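Local coordinates for protein lectin (Polyandrocarpa misakiensis, PDB 1BYF) that binds galactose in a calcium-dependent manner as a homodimeric C-type lectin, serving the tunicate's defence against microorganisms, at residues 52-57 with 107-112; 97-100 with 105-108; 15-20 with 26-31; 67-72 with 79-84. All blocks are in the same frame, centred on the assembly; numbering follows the deposited sequence.

Contact 1 (52-57 with 107-112). With CA (calcium ion), chain C; ZN (zinc ion), chain E.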
loop_
_atom_site.group_PDB
_atom_site.type_symbol
_atom_site.label_atom_id
_atom_site.label_comp_id
_atom_site.label_asym_id
_atom_site.label_seq_id
_atom_site.Cartn_x
_atom_site.Cartn_y
_atom_site.Cartn_z
ATOM N N ASP A 52 11.288 -7.741 4.787
ATOM C CA ASP A 52 10.437 -8.352 5.797
ATOM C C ASP A 52 9.423 -7.335 6.320
ATOM O O ASP A 52 9.776 -6.170 6.550
ATOM C CB ASP A 52 11.261 -8.823 6.996
ATOM C CG ASP A 52 12.281 -9.892 6.683
ATOM O OD1 ASP A 52 12.109 -10.631 5.695
ATOM O OD2 ASP A 52 13.274 -9.993 7.440
ATOM N N TYR A 53 8.205 -7.792 6.570
ATOM C CA TYR A 53 7.150 -6.961 7.107
ATOM C C TYR A 53 6.393 -7.665 8.236
ATOM O O TYR A 53 6.104 -8.852 8.101
ATOM C CB TYR A 53 6.066 -6.694 6.042
ATOM C CG TYR A 53 6.517 -5.709 4.991
ATOM C CD1 TYR A 53 7.343 -6.101 3.952
ATOM C CD2 TYR A 53 6.105 -4.386 5.057
ATOM C CE1 TYR A 53 7.754 -5.193 2.991
ATOM C CE2 TYR A 53 6.507 -3.469 4.100
ATOM C CZ TYR A 53 7.333 -3.884 3.078
ATOM O OH TYR A 53 7.737 -2.974 2.124
ATOM N N TRP A 54 6.016 -6.920 9.265
ATOM C CA TRP A 54 5.208 -7.527 10.319
ATOM C C TRP A 54 3.772 -7.661 9.807
ATOM O O TRP A 54 3.332 -6.854 8.985
ATOM C CB TRP A 54 5.160 -6.660 11.566
ATOM C CG TRP A 54 6.388 -6.676 12.417
ATOM C CD1 TRP A 54 7.186 -5.621 12.746
ATOM C CD2 TRP A 54 6.944 -7.833 13.066
ATOM N NE1 TRP A 54 8.212 -6.057 13.554
ATOM C CE2 TRP A 54 8.086 -7.403 13.765
ATOM C CE3 TRP A 54 6.588 -9.182 13.111
ATOM C CZ2 TRP A 54 8.878 -8.280 14.510
ATOM C CZ3 TRP A 54 7.377 -10.055 13.851
ATOM C CH2 TRP A 54 8.508 -9.598 14.544
ATOM N N VAL A 55 3.063 -8.663 10.289
ATOM C CA VAL A 55 1.642 -8.845 10.021
ATOM C C VAL A 55 1.000 -9.053 11.406
ATOM O O VAL A 55 1.712 -9.315 12.383
ATOM C CB VAL A 55 1.224 -9.948 9.054
ATOM C CG1 VAL A 55 1.835 -9.726 7.670
ATOM C CG2 VAL A 55 1.565 -11.347 9.560
ATOM N N GLY A 56 -0.310 -8.893 11.500
ATOM C CA GLY A 56 -1.001 -8.983 12.765
ATOM C C GLY A 56 -1.356 -10.373 13.245
ATOM O O GLY A 56 -2.545 -10.652 13.428
ATOM N N ALA A 57 -0.366 -11.230 13.469
ATOM C CA ALA A 57 -0.641 -12.575 13.979
ATOM C C ALA A 57 0.465 -12.972 14.948
ATOM O O ALA A 57 1.618 -12.557 14.794
ATOM C CB ALA A 57 -0.808 -13.573 12.853
ATOM N N ASP A 107 5.908 -16.327 8.120
ATOM C CA ASP A 107 6.931 -17.037 8.890
ATOM C C ASP A 107 6.844 -16.640 10.353
ATOM O O ASP A 107 6.514 -15.493 10.654
ATOM C CB ASP A 107 8.306 -16.714 8.298
ATOM C CG ASP A 107 9.445 -17.172 9.190
ATOM O OD1 ASP A 107 9.409 -18.361 9.589
ATOM O OD2 ASP A 107 10.335 -16.352 9.490
ATOM N N ASP A 108 7.136 -17.591 11.240
ATOM C CA ASP A 108 7.139 -17.320 12.670
ATOM C C ASP A 108 8.548 -16.915 13.110
ATOM O O ASP A 108 9.541 -17.517 12.717
ATOM C CB ASP A 108 6.667 -18.512 13.492
ATOM C CG ASP A 108 7.467 -19.784 13.290
ATOM O OD1 ASP A 108 8.035 -20.030 12.210
ATOM O OD2 ASP A 108 7.508 -20.579 14.251
ATOM N N VAL A 109 8.620 -15.867 13.915
ATOM C CA VAL A 109 9.874 -15.346 14.425
ATOM C C VAL A 109 9.694 -14.898 15.873
ATOM O O VAL A 109 8.558 -14.820 16.343
ATOM C CB VAL A 109 10.338 -14.110 13.621
ATOM C CG1 VAL A 109 10.785 -14.499 12.223
ATOM C CG2 VAL A 109 9.224 -13.074 13.542
ATOM N N GLY A 110 10.794 -14.567 16.536
ATOM C CA GLY A 110 10.713 -14.003 17.892
ATOM C C GLY A 110 10.089 -12.611 17.696
ATOM O O GLY A 110 10.020 -12.155 16.544
ATOM N N CYS A 111 9.678 -11.914 18.746
ATOM C CA CYS A 111 9.013 -10.632 18.502
ATOM C C CYS A 111 9.852 -9.383 18.584
ATOM O O CYS A 111 9.305 -8.295 18.370
ATOM C CB CYS A 111 7.796 -10.600 19.453
ATOM S SG CYS A 111 6.800 -12.110 19.195
ATOM N N GLY A 112 11.160 -9.470 18.809
ATOM C CA GLY A 112 11.991 -8.294 18.966
ATOM C C GLY A 112 12.714 -7.734 17.773
ATOM O O GLY A 112 13.269 -6.629 17.872
HETATM CA CA CA C . 10.159 -19.515 11.354
HETATM ZN ZN ZN E . 14.489 -11.455 7.401
#

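Contact 2 (97-100 with 105-108). With CA (calcium ion), chain C; ACT (acetate ion), chain F.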
loop_
_atom_site.group_PDB
_atom_site.type_symbol
_atom_site.label_atom_id
_atom_site.label_comp_id
_atom_site.label_asym_id
_atom_site.label_seq_id
_atom_site.Cartn_x
_atom_site.Cartn_y
_atom_site.Cartn_z
ATOM N N VAL A 97 4.345 -13.166 13.736
ATOM C CA VAL A 97 4.361 -13.529 12.322
ATOM C C VAL A 97 4.735 -12.352 11.431
ATOM O O VAL A 97 4.315 -11.213 11.612
ATOM C CB VAL A 97 3.010 -14.123 11.879
ATOM C CG1 VAL A 97 3.049 -14.604 10.430
ATOM C CG2 VAL A 97 2.616 -15.283 12.791
ATOM N N GLN A 98 5.569 -12.668 10.446
ATOM C CA GLN A 98 6.011 -11.694 9.472
ATOM C C GLN A 98 5.821 -12.247 8.059
ATOM O O GLN A 98 5.615 -13.439 7.848
ATOM C CB GLN A 98 7.521 -11.406 9.595
ATOM C CG GLN A 98 8.333 -12.689 9.379
ATOM C CD GLN A 98 9.766 -12.439 8.971
ATOM O OE1 GLN A 98 10.174 -11.302 8.720
ATOM N NE2 GLN A 98 10.559 -13.499 8.876
ATOM N N ILE A 99 5.966 -11.322 7.120
ATOM C CA ILE A 99 6.044 -11.679 5.710
ATOM C C ILE A 99 7.571 -11.736 5.514
ATOM O O ILE A 99 8.212 -10.699 5.601
ATOM C CB ILE A 99 5.410 -10.667 4.752
ATOM C CG1 ILE A 99 3.887 -10.713 4.828
ATOM C CG2 ILE A 99 5.875 -10.961 3.327
ATOM C CD1 ILE A 99 3.183 -9.534 4.196
ATOM N N TRP A 100 8.088 -12.940 5.373
ATOM C CA TRP A 100 9.524 -13.172 5.247
ATOM C C TRP A 100 10.027 -12.964 3.827
ATOM O O TRP A 100 9.531 -13.612 2.900
ATOM C CB TRP A 100 9.782 -14.605 5.713
ATOM C CG TRP A 100 11.205 -15.050 5.778
ATOM C CD1 TRP A 100 12.333 -14.283 5.811
ATOM C CD2 TRP A 100 11.649 -16.415 5.877
ATOM N NE1 TRP A 100 13.450 -15.079 5.899
ATOM C CE2 TRP A 100 13.054 -16.392 5.941
ATOM C CE3 TRP A 100 10.991 -17.648 5.900
ATOM C CZ2 TRP A 100 13.819 -17.553 6.030
ATOM C CZ3 TRP A 100 11.758 -18.799 5.988
ATOM C CH2 TRP A 100 13.158 -18.749 6.056
ATOM N N LEU A 105 6.296 -14.900 1.954
ATOM C CA LEU A 105 5.224 -15.665 2.569
ATOM C C LEU A 105 5.396 -15.603 4.087
ATOM O O LEU A 105 6.440 -15.134 4.560
ATOM C CB LEU A 105 5.168 -17.101 2.068
ATOM C CG LEU A 105 4.587 -17.370 0.680
ATOM C CD1 LEU A 105 4.656 -18.859 0.345
ATOM C CD2 LEU A 105 3.145 -16.894 0.567
ATOM N N LEU A 106 4.395 -16.024 4.837
ATOM C CA LEU A 106 4.429 -15.915 6.287
ATOM C C LEU A 106 5.469 -16.801 6.960
ATOM O O LEU A 106 5.869 -17.850 6.470
ATOM C CB LEU A 106 3.037 -16.178 6.866
ATOM C CG LEU A 106 1.893 -15.296 6.370
ATOM C CD1 LEU A 106 0.651 -15.583 7.211
ATOM C CD2 LEU A 106 2.237 -13.810 6.440
ATOM N N ASP A 107 5.908 -16.327 8.120
ATOM C CA ASP A 107 6.931 -17.037 8.890
ATOM C C ASP A 107 6.844 -16.640 10.353
ATOM O O ASP A 107 6.514 -15.493 10.654
ATOM C CB ASP A 107 8.306 -16.714 8.298
ATOM C CG ASP A 107 9.445 -17.172 9.190
ATOM O OD1 ASP A 107 9.409 -18.361 9.589
ATOM O OD2 ASP A 107 10.335 -16.352 9.490
ATOM N N ASP A 108 7.136 -17.591 11.240
ATOM C CA ASP A 108 7.139 -17.320 12.670
ATOM C C ASP A 108 8.548 -16.915 13.110
ATOM O O ASP A 108 9.541 -17.517 12.717
ATOM C CB ASP A 108 6.667 -18.512 13.492
ATOM C CG ASP A 108 7.467 -19.784 13.290
ATOM O OD1 ASP A 108 8.035 -20.030 12.210
ATOM O OD2 ASP A 108 7.508 -20.579 14.251
HETATM CA CA CA C . 10.159 -19.515 11.354
HETATM C C ACT F . 14.413 -13.798 8.809
HETATM O O ACT F . 13.638 -12.818 8.746
HETATM O OXT ACT F . 15.632 -13.666 8.529
HETATM C CH3 ACT F . 14.004 -15.004 9.666
#

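Contact 3 (15-20 with 26-31)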
loop_
_atom_site.group_PDB
_atom_site.type_symbol
_atom_site.label_atom_id
_atom_site.label_comp_id
_atom_site.label_asym_id
_atom_site.label_seq_id
_atom_site.Cartn_x
_atom_site.Cartn_y
_atom_site.Cartn_z
ATOM N N ALA A 15 5.595 -5.362 18.933
ATOM C CA ALA A 15 4.740 -4.567 19.815
ATOM C C ALA A 15 4.607 -3.149 19.253
ATOM O O ALA A 15 3.503 -2.622 19.140
ATOM C CB ALA A 15 5.270 -4.516 21.238
ATOM N N ASP A 16 5.737 -2.550 18.897
ATOM C CA ASP A 16 5.753 -1.191 18.376
ATOM C C ASP A 16 4.976 -1.069 17.068
ATOM O O ASP A 16 4.366 -0.029 16.825
ATOM C CB ASP A 16 7.186 -0.685 18.223
ATOM C CG ASP A 16 7.852 -0.430 19.567
ATOM O OD1 ASP A 16 7.140 -0.348 20.593
ATOM O OD2 ASP A 16 9.091 -0.317 19.625
ATOM N N ALA A 17 4.984 -2.117 16.252
ATOM C CA ALA A 17 4.229 -2.087 15.000
ATOM C C ALA A 17 2.735 -1.987 15.325
ATOM O O ALA A 17 1.999 -1.249 14.669
ATOM C CB ALA A 17 4.508 -3.302 14.145
ATOM N N GLY A 18 2.288 -2.729 16.336
ATOM C CA GLY A 18 0.879 -2.691 16.727
ATOM C C GLY A 18 0.469 -1.280 17.142
ATOM O O GLY A 18 -0.540 -0.730 16.701
ATOM N N THR A 19 1.261 -0.666 18.002
ATOM C CA THR A 19 1.032 0.686 18.489
ATOM C C THR A 19 1.090 1.704 17.355
ATOM O O THR A 19 0.330 2.672 17.313
ATOM C CB THR A 19 2.135 1.041 19.516
ATOM O OG1 THR A 19 2.067 0.100 20.597
ATOM C CG2 THR A 19 1.957 2.447 20.055
ATOM N N TYR A 20 2.031 1.494 16.443
ATOM C CA TYR A 20 2.209 2.360 15.282
ATOM C C TYR A 20 0.905 2.435 14.492
ATOM O O TYR A 20 0.434 3.515 14.137
ATOM C CB TYR A 20 3.344 1.806 14.415
ATOM C CG TYR A 20 3.586 2.539 13.115
ATOM C CD1 TYR A 20 2.809 2.267 11.996
ATOM C CD2 TYR A 20 4.586 3.496 13.000
ATOM C CE1 TYR A 20 3.014 2.929 10.803
ATOM C CE2 TYR A 20 4.810 4.159 11.807
ATOM C CZ TYR A 20 4.018 3.871 10.718
ATOM O OH TYR A 20 4.185 4.523 9.516
ATOM N N MET A 26 -5.673 2.560 12.763
ATOM C CA MET A 26 -5.654 1.333 11.976
ATOM C C MET A 26 -5.180 0.164 12.834
ATOM O O MET A 26 -4.981 0.336 14.035
ATOM C CB MET A 26 -4.722 1.512 10.775
ATOM C CG MET A 26 -4.874 2.841 10.045
ATOM S SD MET A 26 -3.778 2.946 8.611
ATOM C CE MET A 26 -4.593 1.809 7.505
ATOM N N ALA A 27 -4.980 -0.996 12.228
ATOM C CA ALA A 27 -4.509 -2.176 12.933
ATOM C C ALA A 27 -3.462 -2.911 12.098
ATOM O O ALA A 27 -3.505 -2.846 10.865
ATOM C CB ALA A 27 -5.659 -3.132 13.232
ATOM N N LEU A 28 -2.551 -3.610 12.769
ATOM C CA LEU A 28 -1.543 -4.386 12.031
ATOM C C LEU A 28 -2.310 -5.305 11.088
ATOM O O LEU A 28 -3.290 -5.920 11.523
ATOM C CB LEU A 28 -0.652 -5.129 13.012
ATOM C CG LEU A 28 0.715 -5.626 12.561
ATOM C CD1 LEU A 28 1.533 -4.519 11.915
ATOM C CD2 LEU A 28 1.461 -6.193 13.778
ATOM N N VAL A 29 -1.944 -5.351 9.816
ATOM C CA VAL A 29 -2.703 -6.116 8.832
ATOM C C VAL A 29 -3.079 -7.503 9.331
ATOM O O VAL A 29 -2.261 -8.249 9.871
ATOM C CB VAL A 29 -1.968 -6.176 7.485
ATOM C CG1 VAL A 29 -0.762 -7.100 7.554
ATOM C CG2 VAL A 29 -2.915 -6.588 6.361
ATOM N N SER A 30 -4.355 -7.851 9.141
ATOM C CA SER A 30 -4.872 -9.143 9.578
ATOM C C SER A 30 -6.001 -9.624 8.684
ATOM O O SER A 30 -5.769 -10.502 7.851
ATOM C CB SER A 30 -5.327 -9.074 11.037
ATOM O OG SER A 30 -6.327 -8.091 11.208
ATOM N N SER A 31 -7.211 -9.091 8.827
ATOM C CA SER A 31 -8.309 -9.559 7.980
ATOM C C SER A 31 -7.983 -9.367 6.510
ATOM O O SER A 31 -8.388 -10.205 5.698
ATOM C CB SER A 31 -9.636 -8.894 8.332
ATOM O OG SER A 31 -9.739 -7.620 7.736
#

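Contact 4 (67-72 with 79-84)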
loop_
_atom_site.group_PDB
_atom_site.type_symbol
_atom_site.label_atom_id
_atom_site.label_comp_id
_atom_site.label_asym_id
_atom_site.label_seq_id
_atom_site.Cartn_x
_atom_site.Cartn_y
_atom_site.Cartn_z
ATOM N N PHE A 67 -1.611 -20.009 16.448
ATOM C CA PHE A 67 -1.498 -18.651 15.914
ATOM C C PHE A 67 -2.840 -17.958 15.782
ATOM O O PHE A 67 -3.779 -18.538 15.240
ATOM C CB PHE A 67 -0.765 -18.696 14.563
ATOM C CG PHE A 67 0.709 -18.951 14.786
ATOM C CD1 PHE A 67 1.547 -17.912 15.152
ATOM C CD2 PHE A 67 1.233 -20.226 14.661
ATOM C CE1 PHE A 67 2.891 -18.143 15.376
ATOM C CE2 PHE A 67 2.577 -20.459 14.877
ATOM C CZ PHE A 67 3.408 -19.416 15.235
ATOM N N LEU A 68 -2.912 -16.707 16.235
ATOM C CA LEU A 68 -4.138 -15.942 16.090
ATOM C C LEU A 68 -3.889 -14.576 15.441
ATOM O O LEU A 68 -2.974 -13.850 15.813
ATOM C CB LEU A 68 -4.826 -15.692 17.424
ATOM C CG LEU A 68 -5.332 -16.872 18.252
ATOM C CD1 LEU A 68 -5.899 -16.339 19.563
ATOM C CD2 LEU A 68 -6.377 -17.692 17.509
ATOM N N TRP A 69 -4.753 -14.231 14.501
ATOM C CA TRP A 69 -4.737 -12.906 13.876
ATOM C C TRP A 69 -5.199 -11.951 14.974
ATOM O O TRP A 69 -5.899 -12.434 15.883
ATOM C CB TRP A 69 -5.664 -12.896 12.671
ATOM C CG TRP A 69 -5.224 -13.663 11.466
ATOM C CD1 TRP A 69 -5.741 -14.832 10.982
ATOM C CD2 TRP A 69 -4.156 -13.310 10.575
ATOM N NE1 TRP A 69 -5.064 -15.227 9.852
ATOM C CE2 TRP A 69 -4.083 -14.301 9.582
ATOM C CE3 TRP A 69 -3.258 -12.239 10.526
ATOM C CZ2 TRP A 69 -3.145 -14.262 8.548
ATOM C CZ3 TRP A 69 -2.326 -12.198 9.504
ATOM C CH2 TRP A 69 -2.282 -13.200 8.529
ATOM N N ASN A 70 -4.810 -10.686 14.986
ATOM C CA ASN A 70 -5.187 -9.773 16.046
ATOM C C ASN A 70 -6.700 -9.603 16.215
ATOM O O ASN A 70 -7.095 -9.024 17.226
ATOM C CB ASN A 70 -4.697 -8.337 15.845
ATOM C CG ASN A 70 -3.308 -8.177 15.295
ATOM O OD1 ASN A 70 -2.387 -8.862 15.751
ATOM N ND2 ASN A 70 -3.187 -7.272 14.327
ATOM N N ASP A 71 -7.493 -9.975 15.223
ATOM C CA ASP A 71 -8.942 -9.816 15.347
ATOM C C ASP A 71 -9.578 -11.094 15.893
ATOM O O ASP A 71 -10.786 -11.319 15.790
ATOM C CB ASP A 71 -9.580 -9.404 14.025
ATOM C CG ASP A 71 -9.313 -10.353 12.880
ATOM O OD1 ASP A 71 -8.444 -11.244 13.003
ATOM O OD2 ASP A 71 -9.983 -10.200 11.832
ATOM N N GLY A 72 -8.754 -11.958 16.470
ATOM C CA GLY A 72 -9.197 -13.187 17.093
ATOM C C GLY A 72 -9.395 -14.384 16.195
ATOM O O GLY A 72 -9.681 -15.476 16.696
ATOM N N SER A 79 -2.042 -23.251 6.849
ATOM C CA SER A 79 -2.442 -22.265 5.853
ATOM C C SER A 79 -1.479 -22.190 4.676
ATOM O O SER A 79 -0.263 -22.322 4.837
ATOM C CB SER A 79 -2.557 -20.883 6.508
ATOM O OG SER A 79 -2.640 -19.880 5.505
ATOM N N ASP A 80 -2.030 -21.964 3.479
ATOM C CA ASP A 80 -1.198 -21.811 2.292
ATOM C C ASP A 80 -0.378 -20.516 2.412
ATOM O O ASP A 80 0.521 -20.291 1.605
ATOM C CB ASP A 80 -1.998 -21.733 1.000
ATOM C CG ASP A 80 -2.735 -22.958 0.530
ATOM O OD1 ASP A 80 -2.481 -24.072 1.029
ATOM O OD2 ASP A 80 -3.601 -22.849 -0.385
ATOM N N LEU A 81 -0.681 -19.689 3.402
ATOM C CA LEU A 81 0.021 -18.425 3.589
ATOM C C LEU A 81 1.452 -18.595 4.081
ATOM O O LEU A 81 2.314 -17.760 3.795
ATOM C CB LEU A 81 -0.745 -17.510 4.546
ATOM C CG LEU A 81 -2.064 -16.926 4.037
ATOM C CD1 LEU A 81 -2.842 -16.267 5.161
ATOM C CD2 LEU A 81 -1.819 -15.937 2.909
ATOM N N TRP A 82 1.711 -19.661 4.826
ATOM C CA TRP A 82 3.024 -19.934 5.368
ATOM C C TRP A 82 4.073 -20.258 4.308
ATOM O O TRP A 82 3.818 -20.939 3.314
ATOM C CB TRP A 82 2.987 -21.119 6.348
ATOM C CG TRP A 82 2.162 -20.907 7.575
ATOM C CD1 TRP A 82 0.912 -21.394 7.820
ATOM C CD2 TRP A 82 2.527 -20.151 8.738
ATOM N NE1 TRP A 82 0.474 -20.988 9.055
ATOM C CE2 TRP A 82 1.450 -20.225 9.640
ATOM C CE3 TRP A 82 3.656 -19.413 9.096
ATOM C CZ2 TRP A 82 1.469 -19.593 10.883
ATOM C CZ3 TRP A 82 3.676 -18.784 10.326
ATOM C CH2 TRP A 82 2.590 -18.881 11.207
ATOM N N SER A 83 5.299 -19.807 4.567
ATOM C CA SER A 83 6.413 -20.144 3.693
ATOM C C SER A 83 6.611 -21.663 3.832
ATOM O O SER A 83 6.158 -22.238 4.819
ATOM C CB SER A 83 7.712 -19.476 4.113
ATOM O OG SER A 83 7.619 -18.078 4.278
ATOM N N PRO A 84 7.299 -22.251 2.877
ATOM C CA PRO A 84 7.627 -23.662 2.931
ATOM C C PRO A 84 8.374 -23.967 4.224
ATOM O O PRO A 84 9.298 -23.259 4.630
ATOM C CB PRO A 84 8.499 -23.898 1.711
ATOM C CG PRO A 84 8.228 -22.751 0.799
ATOM C CD PRO A 84 7.873 -21.585 1.685
#

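Contact 1 (52-57 with 107-112)
The six-membered part of the Trp-54 indole carries this contact, its far rim pressed against the chain at Val-109 to Cys-111. Val-109 reaches it with one methyl, CG2, which lies 3.6 Å from Trp-54 CZ3, the valine branch meeting the indole at a slant. At the neighbouring corner Gly-110 O sits in the plane of the ring, 3.6 Å from Trp-54 CH2, where the carbonyl meets the slightly positive C-H rim. Further round, Cys-111 O comes to 3.9 Å from Trp-54 CZ2. The first torsion of Trp-54 (chi1 -76°) places CG beside its own backbone N, from where the indole reaches beyond strand 53-55 to the other segment. A second shell holds the ring in place: NE1 donates to Met-12 O, Arg-115 makes a cation-pi contact, and Tyr-14 packs edge-to-face. The opposing loop is tied by the Cys-96 to Cys-111 disulfide. Just before Val-109, Asp-107 OD1 binds calcium at 2.2 Å, and Asp-108 adds both its backbone O and OD1, Glu-86 and Asn-89 supplying further ligands. Trp-54 belongs to a Trp-Val-Gly-Ala run, which corresponds in all likelihood to the WIGL motif of C-type lectin domains, here packed against the chain that follows these calcium ligands.

Contact 2 (97-100 with 105-108)
Gln-98 and Asp-107 face each other as a hydrogen-bonded pair of an antiparallel hairpin, Gln-98 N giving to Asp-107 O at 3.0 Å and Asp-107 N to Gln-98 O at 2.9 Å. Their side chains make the tight part of the contact. The first torsion of Gln-98 sets CG between backbone N and carbonyl carbon (chi1 60°), and the extended chain then runs alongside Asp-107. There NE2 gives to Asp-107 OD2 at 2.9 Å with an angle of 155°, meeting the anti lone pair, although amide and carboxylate planes are 48° apart. Next to them Trp-100 CB presses to 3.6 Å from Asp-107 CB. The face bearing Val-97, Ile-99 and Leu-106 is plain buried packing, Leu-106 CD2 lying 3.9 Å from Ile-99 CG1; Val-55, Leu-43 and Thr-46 pack there too. The looser, solvent side is the partly exposed end at Trp-100 and Leu-105. Asp-107 OD2 and the methyl of an acetate, probably from the crystallisation liquor, lie over one face of the indole, both offset toward its rim. The acetate also accepts a bond from Gln-98 NE2. With one oxygen of Asp-107 given to calcium and the other to an amide, the rotation of the carboxylate should be largely fixed, consistent with Gln-98 acting as a second-shell residue that positions a metal ligand.

Contact 3 (15-20 with 26-31)
Leu-28 turns its CG anti to the backbone N (chi1 -160°), and its second torsion (chi2 52°) then spreads the two methyls toward helix 14-22, where Ala-17 and Gly-18 receive them. CD1 lands on the alanine methyl, 3.9 Å from Ala-17 CB. Its twin faces the backbone one residue on, with Leu-28 CD2 4.4 Å from Gly-18 N, a looser approach. The CA of Gly-18 is 5.5 Å from the CA of Leu-28, the nearest such pair between the segments. Tyr-14 and Cys-21, one before and one after on the same helix, also touch the leucine, and Ala-17 in turn rests on Val-117 of strand 115-122. That long strand pairs with strand 27-28, Ala-27 bonding through its backbone to Glu-120 and Val-29 to Ile-118, while the disulfide of Cys-21 with Cys-119 ties the helix to it as well. Farther along the helix, Tyr-20 OH bonds to Glu-4 of the second subunit, which places this layer near the dimer interface. No hydrogen bond crosses between the segments, so helix and strand meet here by apolar packing alone, one leucine bearing on an alanine methyl and a stretch of bare helix backbone.

Contact 4 (67-72 with 79-84)
Leu-81, which packs against Trp-69, has its backbone N held by Ser-79 OG at 2.9 Å, in a fairly straight bond of 161° that makes an ST turn. The same residues lie in a type I turn from Ser-79 to Trp-82, which presents Leu-81 and Trp-82 together to the other segment. Leu-81 CD1 sits in the plane of the Trp-69 indole, at its edge and 3.9 Å from CZ2. With CG beside the backbone N (chi1 -64°), the Trp-82 indole is swung back toward Phe-67 and drives the edge of its six-membered ring into a face of that ring: the centroids are 5.1 Å apart and the planes stand at 62°, a T-shaped pair. Trp-82 CH2 hangs 3.8 Å above the plane of the Phe-67 ring and over its centre. At the other end of the indole, NE1 donates to Pro-76 O, which should limit how the ring can turn. All three aromatic rings are buried. Strand 105-109 runs past both segments, since Leu-81 and Ser-83 bond through their backbones to Leu-106, and Leu-106 also touches Trp-69 and Leu-81. Phe-67 leans on Val-97 and on the calcium ligand Asp-108, so the packed rings join strand 68-69 and the loop after it to the hairpin of strands 96-100 and 105-109.

Contact 3 closes first along the chain; contact 4 then falls inside the long loop spanned by contact 1, and contact 2 follows, sharing Asp-107 and Asp-108 with contact 1. The centres of contacts 1 and 2 lie about 6 Å apart, and both draw on one sheet in which strand 96-100 runs between strands 53-55 and 105-109. Contact 4 lies about 9 Å from contact 2, centre to centre, and is joined to it by backbone bonds at Leu-106. Contact 3, near the second subunit, lies farther from the calcium ligands, about 15 Å from the centres of contacts 2 and 4. It is nevertheless joined to contact 1, about 11 Å away between centres, by the backbone bond of Val-29 with Gly-56.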